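Local atomic coordinates of conserved Archaeal protein (Sulfolobus acidocaldarius, PDB entry 4OPC), a protein that reduces the double bonds of the geranylgeranyl chains of archaeal membrane lipid precursors, using one bound FAD per subunit. Residues K152-A157 against R162-K167; L317-F320 against D324-A327; W217-K222 against A254-K259. One frame throughout, in Å; residues are numbered along the deposited sequence. Where two conformers were deposited one is given.

How the interactions relate
Along the chain, interaction 1 comes first, then interaction 3, then interaction 2. Interactions 1 and 2 are neighbours, their centres about 16 Å apart, and they touch: CG2 of V153 lies 3.4 Å from CD1 of F325, so strand 153-156 of the FAD-binding sheet packs against the end of helix 302-322 and the loop after it. Interaction 3 belongs to another sheet, the eight-stranded one that holds strand 216-221, and its centre is about 37 Å from that of interaction 1, across the chain's centre. The dinucleotide links the two regions, with its adenine beside 162-167 and contacts further along it to W218 and F220, which also line the lipid pocket.

Interaction 1 of 3, residues K152-A157 against R162-K167; sequences KVVVEA and RSFRSK. With FDA (dihydroflavine-adenine dinucleotide), chain B.
A single carboxylate oxygen, OE2 of E156, receives two successive backbone amides of the loop that follows its own strand. The N of R165 donates to it at 2.8 Å in a nearly straight bond (174°) aimed at the anti lone pair. The bond from N of F164, at 3.1 Å, is more bent and arrives on the same anti side but somewhat out of the carboxylate plane. The glutamate chain is bent about CB-CG (chi2 -85°), which swings the carboxylate to the loop amides; CG itself rests against CB and CD2 of F164. The F164 ring reaches back along the strand because its CG stands anti to the backbone N (chi1 -176°); its CE2 meets CG1 of V154 at 3.8 Å, and the side chain also touches A123 and I12. CG of R165 lies 3.5 Å from OE2 of E156, while the arginine's guanidinium is held elsewhere, by carbonyl oxygens including that of S290. The other oxygen, OE1, is taken by T158 and S290. In this Rossmann-type FAD-binding fold the turn so fixed presents S163, whose OG donates to N7A of the adenine at 2.8 Å. With both its oxygens engaged, the buried E156 is probably stabilised as a carboxylate, and by gripping the amides of F164 and R165, just after S163, it probably helps to position S163 at the adenine, as a second-shell residue.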
loop_
_atom_site.group_PDB
_atom_site.type_symbol
_atom_site.label_atom_id
_atom_site.label_comp_id
_atom_site.label_asym_id
_atom_site.label_seq_id
_atom_site.Cartn_x
_atom_site.Cartn_y
_atom_site.Cartn_z
ATOM N N LYS A 152 -16.019 13.841 15.989
ATOM C CA LYS A 152 -14.844 14.677 16.239
ATOM C C LYS A 152 -13.747 14.435 15.203
ATOM O O LYS A 152 -13.012 15.355 14.842
ATOM C CB LYS A 152 -14.281 14.453 17.651
ATOM C CG LYS A 152 -15.236 14.766 18.775
ATOM C CD LYS A 152 -15.969 16.094 18.563
ATOM C CE LYS A 152 -15.067 17.296 18.719
ATOM N NZ LYS A 152 -15.831 18.569 18.552
ATOM N N VAL A 153 -13.601 13.186 14.764
ATOM C CA VAL A 153 -12.611 12.828 13.752
ATOM C C VAL A 153 -13.227 11.841 12.771
ATOM O O VAL A 153 -13.902 10.883 13.172
ATOM C CB VAL A 153 -11.342 12.172 14.368
ATOM C CG1 VAL A 153 -10.255 11.994 13.307
ATOM C CG2 VAL A 153 -10.799 12.988 15.522
ATOM N N VAL A 154 -13.011 12.091 11.490
ATOM C CA VAL A 154 -13.312 11.141 10.432
ATOM C C VAL A 154 -12.003 10.442 10.068
ATOM O O VAL A 154 -10.970 11.100 9.882
ATOM C CB VAL A 154 -13.876 11.839 9.182
ATOM C CG1 VAL A 154 -13.883 10.889 7.983
ATOM C CG2 VAL A 154 -15.292 12.344 9.429
ATOM N N VAL A 155 -12.036 9.116 9.998
ATOM C CA VAL A 155 -10.912 8.352 9.480
ATOM C C VAL A 155 -11.277 7.986 8.051
ATOM O O VAL A 155 -12.235 7.243 7.816
ATOM C CB VAL A 155 -10.656 7.085 10.321
ATOM C CG1 VAL A 155 -9.580 6.238 9.677
ATOM C CG2 VAL A 155 -10.258 7.468 11.741
ATOM N N GLU A 156 -10.558 8.564 7.092
ATOM C CA GLU A 156 -10.819 8.355 5.678
ATOM C C GLU A 156 -10.008 7.147 5.226
ATOM O O GLU A 156 -8.787 7.215 5.089
ATOM C CB GLU A 156 -10.416 9.606 4.883
ATOM C CG GLU A 156 -11.363 9.980 3.744
ATOM C CD GLU A 156 -11.090 9.251 2.433
ATOM O OE1 GLU A 156 -10.472 8.171 2.458
ATOM O OE2 GLU A 156 -11.539 9.735 1.372
ATOM N N ALA A 157 -10.702 6.039 5.011
ATOM C CA ALA A 157 -10.079 4.766 4.695
ATOM C C ALA A 157 -10.742 4.178 3.446
ATOM O O ALA A 157 -11.005 2.974 3.372
ATOM C CB ALA A 157 -10.209 3.818 5.881
ATOM N N ARG A 162 -10.575 7.316 -2.763
ATOM C CA ARG A 162 -10.423 8.619 -2.094
ATOM C C ARG A 162 -11.729 9.390 -2.154
ATOM O O ARG A 162 -11.755 10.589 -2.397
ATOM C CB ARG A 162 -9.287 9.425 -2.725
ATOM C CG ARG A 162 -7.957 8.734 -2.578
ATOM C CD ARG A 162 -6.957 9.288 -3.551
ATOM N NE ARG A 162 -7.098 8.671 -4.866
ATOM C CZ ARG A 162 -6.812 9.268 -6.017
ATOM N NH1 ARG A 162 -6.418 10.538 -6.041
ATOM N NH2 ARG A 162 -6.946 8.595 -7.145
ATOM N N SER A 163 -12.826 8.678 -1.927
ATOM C CA SER A 163 -14.139 9.178 -2.309
ATOM C C SER A 163 -14.763 10.179 -1.341
ATOM O O SER A 163 -15.821 10.750 -1.633
ATOM C CB SER A 163 -15.082 7.999 -2.496
ATOM O OG SER A 163 -15.244 7.314 -1.265
ATOM N N PHE A 164 -14.136 10.372 -0.192
ATOM C CA PHE A 164 -14.600 11.370 0.760
ATOM C C PHE A 164 -13.697 12.596 0.747
ATOM O O PHE A 164 -14.163 13.718 0.535
ATOM C CB PHE A 164 -14.672 10.733 2.151
ATOM C CG PHE A 164 -15.219 11.629 3.226
ATOM C CD1 PHE A 164 -16.586 11.724 3.429
ATOM C CD2 PHE A 164 -14.372 12.330 4.062
ATOM C CE1 PHE A 164 -17.092 12.515 4.447
ATOM C CE2 PHE A 164 -14.885 13.127 5.076
ATOM C CZ PHE A 164 -16.244 13.213 5.260
ATOM N N ARG A 165 -12.394 12.392 0.935
ATOM C CA ARG A 165 -11.475 13.529 0.980
ATOM C C ARG A 165 -11.422 14.307 -0.334
ATOM O O ARG A 165 -11.139 15.513 -0.327
ATOM C CB ARG A 165 -10.073 13.112 1.437
ATOM C CG ARG A 165 -9.291 12.238 0.460
ATOM C CD ARG A 165 -7.974 11.830 1.109
ATOM N NE ARG A 165 -7.037 11.165 0.205
ATOM C CZ ARG A 165 -6.216 11.796 -0.628
ATOM N NH1 ARG A 165 -6.210 13.123 -0.684
ATOM N NH2 ARG A 165 -5.405 11.096 -1.413
ATOM N N SER A 166 -11.708 13.646 -1.455
ATOM C CA SER A 166 -11.692 14.339 -2.743
ATOM C C SER A 166 -12.836 15.337 -2.865
ATOM O O SER A 166 -12.862 16.138 -3.797
ATOM C CB SER A 166 -11.759 13.354 -3.903
ATOM O OG SER A 166 -12.974 12.629 -3.883
ATOM N N LYS A 167 -13.779 15.293 -1.923
ATOM C CA LYS A 167 -14.935 16.189 -1.945
ATOM C C LYS A 167 -14.760 17.388 -1.029
ATOM O O LYS A 167 -15.670 18.214 -0.905
ATOM C CB LYS A 167 -16.211 15.413 -1.605
ATOM C CG LYS A 167 -16.541 14.371 -2.668
ATOM C CD LYS A 167 -17.844 13.644 -2.403
ATOM C CE LYS A 167 -18.073 12.575 -3.453
ATOM N NZ LYS A 167 -19.426 11.949 -3.330
HETATM P PA FDA B . -9.479 -1.038 0.302
HETATM O O1A FDA B . -9.682 -0.590 -1.092
HETATM O O2A FDA B . -9.154 -2.510 0.529
HETATM O O5B FDA B . -10.775 -0.703 1.146
HETATM C C5B FDA B . -11.476 0.542 0.951
HETATM C C4B FDA B . -12.896 0.333 1.405
HETATM O O4B FDA B . -13.587 1.599 1.413
HETATM C C3B FDA B . -13.725 -0.612 0.529
HETATM O O3B FDA B . -14.206 -1.722 1.285
HETATM C C2B FDA B . -14.827 0.294 -0.053
HETATM O O2B FDA B . -16.062 -0.385 -0.219
HETATM C C1B FDA B . -14.923 1.383 1.004
HETATM N N9A FDA B . -15.427 2.682 0.575
HETATM C C8A FDA B . -14.897 3.500 -0.392
HETATM N N7A FDA B . -15.512 4.655 -0.510
HETATM C C5A FDA B . -16.507 4.595 0.455
HETATM C C6A FDA B . -17.474 5.529 0.876
HETATM N N6A FDA B . -17.569 6.769 0.393
HETATM N N1A FDA B . -18.278 5.175 1.898
HETATM C C2A FDA B . -18.161 3.948 2.415
HETATM N N3A FDA B . -17.265 3.000 2.129
HETATM C C4A FDA B . -16.444 3.402 1.152
HETATM N N1 FDA B . -0.828 -5.582 -0.846
HETATM C C2 FDA B . -0.225 -6.528 -0.056
HETATM O O2 FDA B . 0.100 -6.282 1.101
HETATM N N3 FDA B . -0.032 -7.769 -0.605
HETATM C C4 FDA B . -0.274 -8.151 -1.908
HETATM O O4 FDA B . -0.178 -9.335 -2.223
HETATM C C4X FDA B . -0.835 -7.123 -2.696
HETATM N N5 FDA B . -1.153 -7.388 -3.995
HETATM C C5X FDA B . -1.993 -6.543 -4.691
HETATM C C6 FDA B . -2.544 -6.936 -5.902
HETATM C C7 FDA B . -3.460 -6.143 -6.576
HETATM C C7M FDA B . -4.125 -6.676 -7.819
HETATM C C8 FDA B . -3.807 -4.891 -6.048
HETATM C C8M FDA B . -4.855 -4.035 -6.722
HETATM C C9 FDA B . -3.240 -4.480 -4.839
HETATM C C9A FDA B . -2.356 -5.299 -4.145
HETATM N N10 FDA B . -1.796 -4.935 -2.900
HETATM C C10 FDA B . -1.148 -5.887 -2.144
HETATM C "C1'" FDA B . -2.158 -3.659 -2.233
HETATM C "C2'" FDA B . -3.263 -3.887 -1.184
HETATM O "O2'" FDA B . -4.300 -4.715 -1.718
HETATM C "C3'" FDA B . -3.878 -2.551 -0.759
HETATM O "O3'" FDA B . -2.820 -1.647 -0.469
HETATM C "C4'" FDA B . -4.762 -2.607 0.495
HETATM O "O4'" FDA B . -5.710 -3.670 0.424
HETATM C "C5'" FDA B . -5.471 -1.292 0.724
HETATM O "O5'" FDA B . -6.372 -1.407 1.844
HETATM P P FDA B . -7.364 -0.211 2.183
HETATM O O1P FDA B . -8.124 -0.625 3.375
HETATM O O2P FDA B . -6.635 1.124 2.228
HETATM O O3P FDA B . -8.320 -0.096 0.905
#

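Interaction 2 of 3, residues L317-F320 against D324-A327; sequences LSAF and DFSA
A T-shaped (edge-to-face) pair of phenylalanines, F320 and F325, joins the end of helix 302-322 to the loop that follows it. The edge of the F325 ring points at the face of F320, with CZ 3.7 Å above that ring's plane and over its centre; the ring planes stand 70° apart and the centroids 4.8 Å. F325 has its CG anti to its carbonyl carbon (chi1 -57°), which turns the ring back over the helix, where CD1 lies 3.7 Å from CB of A319. The same methyl packs against the carbonyl O of D324, a buried oxygen without a polar partner in the model. From the backbone comes a weak bond, N of D324 to O of A319 at 3.4 Å. The loop goes on into an Asx turn, in which OD1 of D324 accepts from both N and OG of S326, the hydroxyl at 2.6 Å, the two donors coming from the same face of the carboxylate. This fixes S326 at the N-cap of helix 327-330, where its OG also bonds to the N of G329. K152, next to the start of strand 153-156, packs on both rings, while the backbone of F325 bonds to G283 near strand 284-286.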
loop_
_atom_site.group_PDB
_atom_site.type_symbol
_atom_site.label_atom_id
_atom_site.label_comp_id
_atom_site.label_asym_id
_atom_site.label_seq_id
_atom_site.Cartn_x
_atom_site.Cartn_y
_atom_site.Cartn_z
ATOM N N LEU A 317 -6.557 8.859 20.019
ATOM C CA LEU A 317 -6.575 8.755 21.475
ATOM C C LEU A 317 -5.902 9.967 22.117
ATOM O O LEU A 317 -6.388 10.481 23.125
ATOM C CB LEU A 317 -5.951 7.438 21.938
ATOM C CG LEU A 317 -6.761 6.209 21.512
ATOM C CD1 LEU A 317 -5.996 4.923 21.786
ATOM C CD2 LEU A 317 -8.131 6.184 22.180
ATOM N N SER A 318 -4.809 10.448 21.536
ATOM C CA SER A 318 -4.160 11.643 22.058
ATOM C C SER A 318 -5.053 12.876 21.923
ATOM O O SER A 318 -5.153 13.685 22.853
ATOM C CB SER A 318 -2.815 11.863 21.370
ATOM O OG SER A 318 -1.920 10.822 21.711
ATOM N N ALA A 319 -5.718 13.007 20.781
ATOM C CA ALA A 319 -6.612 14.136 20.546
ATOM C C ALA A 319 -7.766 14.177 21.543
ATOM O O ALA A 319 -8.202 15.260 21.950
ATOM C CB ALA A 319 -7.139 14.111 19.118
ATOM N N PHE A 320 -8.271 13.010 21.939
ATOM C CA PHE A 320 -9.321 12.976 22.954
ATOM C C PHE A 320 -8.811 13.391 24.335
ATOM O O PHE A 320 -9.586 13.864 25.162
ATOM C CB PHE A 320 -10.060 11.625 22.959
ATOM C CG PHE A 320 -11.179 11.571 21.959
ATOM C CD1 PHE A 320 -12.418 12.119 22.264
ATOM C CD2 PHE A 320 -10.987 11.022 20.709
ATOM C CE1 PHE A 320 -13.449 12.107 21.338
ATOM C CE2 PHE A 320 -12.013 11.015 19.773
ATOM C CZ PHE A 320 -13.246 11.559 20.090
ATOM N N ASP A 324 -8.128 18.553 21.302
ATOM C CA ASP A 324 -7.673 19.297 20.123
ATOM C C ASP A 324 -7.739 18.416 18.870
ATOM O O ASP A 324 -6.909 17.527 18.692
ATOM C CB ASP A 324 -6.238 19.791 20.358
ATOM C CG ASP A 324 -5.732 20.721 19.258
ATOM O OD1 ASP A 324 -6.433 20.924 18.251
ATOM O OD2 ASP A 324 -4.608 21.251 19.399
ATOM N N PHE A 325 -8.726 18.668 18.011
ATOM C CA PHE A 325 -8.927 17.866 16.810
ATOM C C PHE A 325 -8.507 18.631 15.552
ATOM O O PHE A 325 -8.822 18.238 14.426
ATOM C CB PHE A 325 -10.382 17.394 16.728
ATOM C CG PHE A 325 -10.818 16.606 17.929
ATOM C CD1 PHE A 325 -10.456 15.275 18.073
ATOM C CD2 PHE A 325 -11.567 17.207 18.931
ATOM C CE1 PHE A 325 -10.851 14.552 19.199
ATOM C CE2 PHE A 325 -11.968 16.491 20.048
ATOM C CZ PHE A 325 -11.604 15.164 20.181
ATOM N N SER A 326 -7.768 19.714 15.751
ATOM C CA SER A 326 -7.166 20.429 14.638
ATOM C C SER A 326 -6.076 19.594 13.997
ATOM O O SER A 326 -5.674 18.541 14.518
ATOM C CB SER A 326 -6.550 21.743 15.119
ATOM O OG SER A 326 -5.386 21.516 15.918
ATOM N N ALA A 327 -5.576 20.075 12.866
ATOM C CA ALA A 327 -4.420 19.440 12.242
ATOM C C ALA A 327 -3.283 19.244 13.247
ATOM O O ALA A 327 -2.676 18.169 13.305
ATOM C CB ALA A 327 -3.949 20.251 11.060
#

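Interaction 3 of 3, residues W217-K222 against A254-K259; sequences WWYFPK and APDVDK. With PGT ((1S)-2-{[{[(2R)-2,3-dihydroxypropyl]oxy}(hydroxy)phosphoryl]oxy}-1-[(palmitoyloxy)methyl]ethyl stearate), chain C.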
loop_
_atom_site.group_PDB
_atom_site.type_symbol
_atom_site.label_atom_id
_atom_site.label_comp_id
_atom_site.label_asym_id
_atom_site.label_seq_id
_atom_site.Cartn_x
_atom_site.Cartn_y
_atom_site.Cartn_z
ATOM N N TRP A 217 5.131 -9.458 -12.867
ATOM C CA TRP A 217 4.220 -10.589 -12.789
ATOM C C TRP A 217 4.462 -11.321 -11.485
ATOM O O TRP A 217 5.578 -11.302 -10.945
ATOM C CB TRP A 217 4.465 -11.561 -13.943
ATOM C CG TRP A 217 3.682 -11.281 -15.190
ATOM C CD1 TRP A 217 4.023 -10.424 -16.205
ATOM C CD2 TRP A 217 2.447 -11.891 -15.574
ATOM N NE1 TRP A 217 3.061 -10.458 -17.188
ATOM C CE2 TRP A 217 2.084 -11.351 -16.823
ATOM C CE3 TRP A 217 1.612 -12.841 -14.981
ATOM C CZ2 TRP A 217 0.920 -11.733 -17.489
ATOM C CZ3 TRP A 217 0.465 -13.224 -15.647
ATOM C CH2 TRP A 217 0.135 -12.678 -16.891
ATOM N N TRP A 218 3.428 -11.987 -10.979
ATOM C CA TRP A 218 3.614 -12.782 -9.779
ATOM C C TRP A 218 2.848 -14.082 -9.808
ATOM O O TRP A 218 1.870 -14.229 -10.543
ATOM C CB TRP A 218 3.245 -11.986 -8.527
ATOM C CG TRP A 218 1.776 -11.746 -8.304
ATOM C CD1 TRP A 218 0.883 -12.608 -7.731
ATOM C CD2 TRP A 218 1.048 -10.541 -8.588
ATOM N NE1 TRP A 218 -0.362 -12.025 -7.671
ATOM C CE2 TRP A 218 -0.285 -10.755 -8.183
ATOM C CE3 TRP A 218 1.395 -9.310 -9.162
ATOM C CZ2 TRP A 218 -1.270 -9.775 -8.318
ATOM C CZ3 TRP A 218 0.424 -8.348 -9.305
ATOM C CH2 TRP A 218 -0.897 -8.582 -8.878
ATOM N N TYR A 219 3.292 -15.012 -8.967
ATOM C CA TYR A 219 2.706 -16.336 -8.833
ATOM C C TYR A 219 2.817 -16.630 -7.335
ATOM O O TYR A 219 3.891 -16.989 -6.843
ATOM C CB TYR A 219 3.511 -17.315 -9.706
ATOM C CG TYR A 219 3.084 -18.769 -9.720
ATOM C CD1 TYR A 219 3.446 -19.629 -8.691
ATOM C CD2 TYR A 219 2.386 -19.298 -10.804
ATOM C CE1 TYR A 219 3.102 -20.968 -8.721
ATOM C CE2 TYR A 219 2.035 -20.646 -10.845
ATOM C CZ TYR A 219 2.400 -21.470 -9.797
ATOM O OH TYR A 219 2.074 -22.810 -9.800
ATOM N N PHE A 220 1.714 -16.418 -6.616
ATOM C CA PHE A 220 1.694 -16.508 -5.156
ATOM C C PHE A 220 0.893 -17.760 -4.770
ATOM O O PHE A 220 -0.345 -17.743 -4.834
ATOM C CB PHE A 220 0.998 -15.273 -4.551
ATOM C CG PHE A 220 1.795 -13.989 -4.616
ATOM C CD1 PHE A 220 3.085 -13.933 -5.124
ATOM C CD2 PHE A 220 1.229 -12.823 -4.129
ATOM C CE1 PHE A 220 3.785 -12.730 -5.149
ATOM C CE2 PHE A 220 1.914 -11.632 -4.152
ATOM C CZ PHE A 220 3.198 -11.578 -4.656
ATOM N N PRO A 221 1.578 -18.847 -4.364
ATOM C CA PRO A 221 0.809 -20.063 -4.055
ATOM C C PRO A 221 -0.084 -19.890 -2.832
ATOM O O PRO A 221 0.329 -19.317 -1.813
ATOM C CB PRO A 221 1.896 -21.110 -3.775
ATOM C CG PRO A 221 3.140 -20.580 -4.490
ATOM C CD PRO A 221 3.032 -19.085 -4.315
ATOM N N LYS A 222 -1.309 -20.388 -2.955
ATOM C CA LYS A 222 -2.274 -20.399 -1.859
ATOM C C LYS A 222 -2.490 -21.819 -1.329
ATOM O O LYS A 222 -3.402 -22.064 -0.532
ATOM C CB LYS A 222 -3.601 -19.807 -2.328
ATOM C CG LYS A 222 -3.607 -18.283 -2.410
ATOM C CD LYS A 222 -4.966 -17.769 -2.872
ATOM C CE LYS A 222 -5.090 -16.260 -2.727
ATOM N NZ LYS A 222 -5.282 -15.842 -1.305
ATOM N N ALA A 254 2.510 -19.121 -15.658
ATOM C CA ALA A 254 1.646 -20.118 -15.038
ATOM C C ALA A 254 1.215 -21.148 -16.073
ATOM O O ALA A 254 0.030 -21.255 -16.392
ATOM C CB ALA A 254 0.426 -19.444 -14.412
ATOM N N PRO A 255 2.173 -21.921 -16.603
ATOM C CA PRO A 255 1.820 -22.925 -17.608
ATOM C C PRO A 255 0.995 -24.053 -16.996
ATOM O O PRO A 255 0.362 -24.804 -17.730
ATOM C CB PRO A 255 3.182 -23.456 -18.062
ATOM C CG PRO A 255 4.079 -23.221 -16.902
ATOM C CD PRO A 255 3.615 -21.932 -16.295
ATOM N N ASP A 256 0.991 -24.136 -15.669
ATOM C CA ASP A 256 0.395 -25.252 -14.942
ATOM C C ASP A 256 -1.060 -25.053 -14.529
ATOM O O ASP A 256 -1.679 -25.986 -14.019
ATOM C CB ASP A 256 1.227 -25.564 -13.691
ATOM C CG ASP A 256 1.433 -24.345 -12.793
ATOM O OD1 ASP A 256 1.675 -23.231 -13.311
ATOM O OD2 ASP A 256 1.367 -24.506 -11.556
ATOM N N VAL A 257 -1.611 -23.861 -14.726
ATOM C CA VAL A 257 -2.957 -23.592 -14.214
ATOM C C VAL A 257 -4.041 -24.228 -15.071
ATOM O O VAL A 257 -3.879 -24.420 -16.272
ATOM C CB VAL A 257 -3.259 -22.088 -14.075
ATOM C CG1 VAL A 257 -2.385 -21.476 -12.994
ATOM C CG2 VAL A 257 -3.081 -21.367 -15.406
ATOM N N ASP A 258 -5.154 -24.556 -14.429
ATOM C CA ASP A 258 -6.317 -25.061 -15.129
ATOM C C ASP A 258 -7.244 -23.873 -15.372
ATOM O O ASP A 258 -7.917 -23.397 -14.453
ATOM C CB ASP A 258 -7.007 -26.116 -14.273
ATOM C CG ASP A 258 -8.119 -26.822 -15.006
ATOM O OD1 ASP A 258 -8.695 -26.224 -15.934
ATOM O OD2 ASP A 258 -8.414 -27.980 -14.656
ATOM N N LYS A 259 -7.275 -23.390 -16.611
ATOM C CA LYS A 259 -8.043 -22.192 -16.944
ATOM C C LYS A 259 -9.557 -22.416 -16.928
ATOM O O LYS A 259 -10.332 -21.480 -17.146
ATOM C CB LYS A 259 -7.592 -21.610 -18.285
ATOM C CG LYS A 259 -6.236 -20.910 -18.225
ATOM C CD LYS A 259 -5.997 -20.053 -19.457
ATOM C CE LYS A 259 -5.138 -20.775 -20.470
ATOM N NZ LYS A 259 -3.748 -20.921 -19.965
HETATM C C48 PGT C . 8.103 -1.518 -9.672
HETATM C C47 PGT C . 7.176 -0.603 -8.899
HETATM C C46 PGT C . 5.754 -1.110 -9.020
HETATM C C45 PGT C . 5.691 -2.549 -8.547
HETATM C C44 PGT C . 4.301 -2.886 -8.050
HETATM C C43 PGT C . 3.586 -3.761 -9.064
HETATM C C42 PGT C . 2.152 -3.937 -8.619
HETATM C C41 PGT C . 2.161 -4.753 -7.351
HETATM C C40 PGT C . 0.866 -5.515 -7.208
HETATM C C39 PGT C . 1.172 -6.768 -6.419
HETATM C C38 PGT C . 1.787 -6.393 -5.096
HETATM C C37 PGT C . 2.244 -7.653 -4.399
HETATM C C36 PGT C . 2.757 -7.272 -3.032
HETATM C C35 PGT C . 3.531 -8.414 -2.416
HETATM C C34 PGT C . 3.975 -8.007 -1.024
HETATM C C33 PGT C . 5.021 -8.953 -0.474
HETATM C C32 PGT C . 4.833 -9.163 1.017
HETATM C C31 PGT C . 5.415 -8.026 1.843
HETATM O O31 PGT C . 4.689 -7.476 2.650
HETATM O O2 PGT C . 6.756 -7.592 1.691
HETATM C C2 PGT C . 7.690 -8.041 2.655
HETATM C C1 PGT C . 7.661 -7.236 3.939
HETATM O O3P PGT C . 6.547 -6.390 4.143
HETATM P P PGT C . 6.803 -4.827 4.240
HETATM O O1P PGT C . 7.827 -4.534 3.165
HETATM O O2P PGT C . 5.531 -4.029 3.995
HETATM O O4P PGT C . 7.395 -4.383 5.650
HETATM C C4 PGT C . 7.942 -5.300 6.575
HETATM C C5 PGT C . 8.543 -4.583 7.763
HETATM O O5 PGT C . 7.914 -5.024 8.944
HETATM C C6 PGT C . 8.355 -3.093 7.602
HETATM O O6 PGT C . 7.388 -2.604 8.502
HETATM C C3 PGT C . 9.119 -7.891 2.164
HETATM O O3 PGT C . 9.422 -8.711 1.061
HETATM C C11 PGT C . 10.344 -8.111 0.181
HETATM O O11 PGT C . 11.326 -7.549 0.625
HETATM C C12 PGT C . 10.107 -8.158 -1.314
HETATM C C13 PGT C . 11.393 -7.892 -2.067
HETATM C C14 PGT C . 11.109 -7.923 -3.555
HETATM C C15 PGT C . 10.928 -6.516 -4.083
HETATM C C16 PGT C . 10.783 -6.537 -5.590
HETATM C C17 PGT C . 11.750 -5.538 -6.187
HETATM C C18 PGT C . 11.870 -5.743 -7.682
HETATM C C19 PGT C . 13.052 -4.954 -8.211
HETATM C C20 PGT C . 14.360 -5.580 -7.767
HETATM C C21 PGT C . 15.191 -5.937 -8.983
HETATM C C22 PGT C . 16.667 -5.806 -8.674
HETATM C C23 PGT C . 17.414 -5.559 -9.967
HETATM C C24 PGT C . 18.841 -5.149 -9.678
HETATM C C25 PGT C . 19.153 -3.849 -10.388
HETATM C C26 PGT C . 19.685 -2.839 -9.394
#
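The hydroxyl of Y219 donates a short hydrogen bond, OH to OD2 of D256 at 2.5 Å, using the syn lone pair of that oxygen. It spans from strand 216-221 of the large eight-stranded mixed sheet to the type I beta turn A254-V257 between helix 242-253 and strand 257-258; both segments fall in the geranylgeranyl reductase catalytic family region. Ring and carboxylate approach from opposite directions and lie nearly coplanar, 30° apart, with OD2 in the ring plane at its edge. The tyrosine reaches the turn because its CG is anti to the backbone N (chi1 180°). CB of A254 meets the same ring edge, 4.1 Å from CE2 of Y219. A phenylalanine here lacks the hydroxyl and would probably leave OD2 of D256 without this donor and the turn less firmly tied to the strand. V227 of the adjoining strand 226-234 and T193 of strand 183-193 also touch the tyrosine. Alternate residues of the strand, W218 and F220, serve the lipid and flavin pockets instead: the lipid chain crosses a face of W218, whose CZ3 lies 3.4 Å from C39 of PGT, and CD1 of W218 in turn sits 3.4 Å above the plane of the F220 ring.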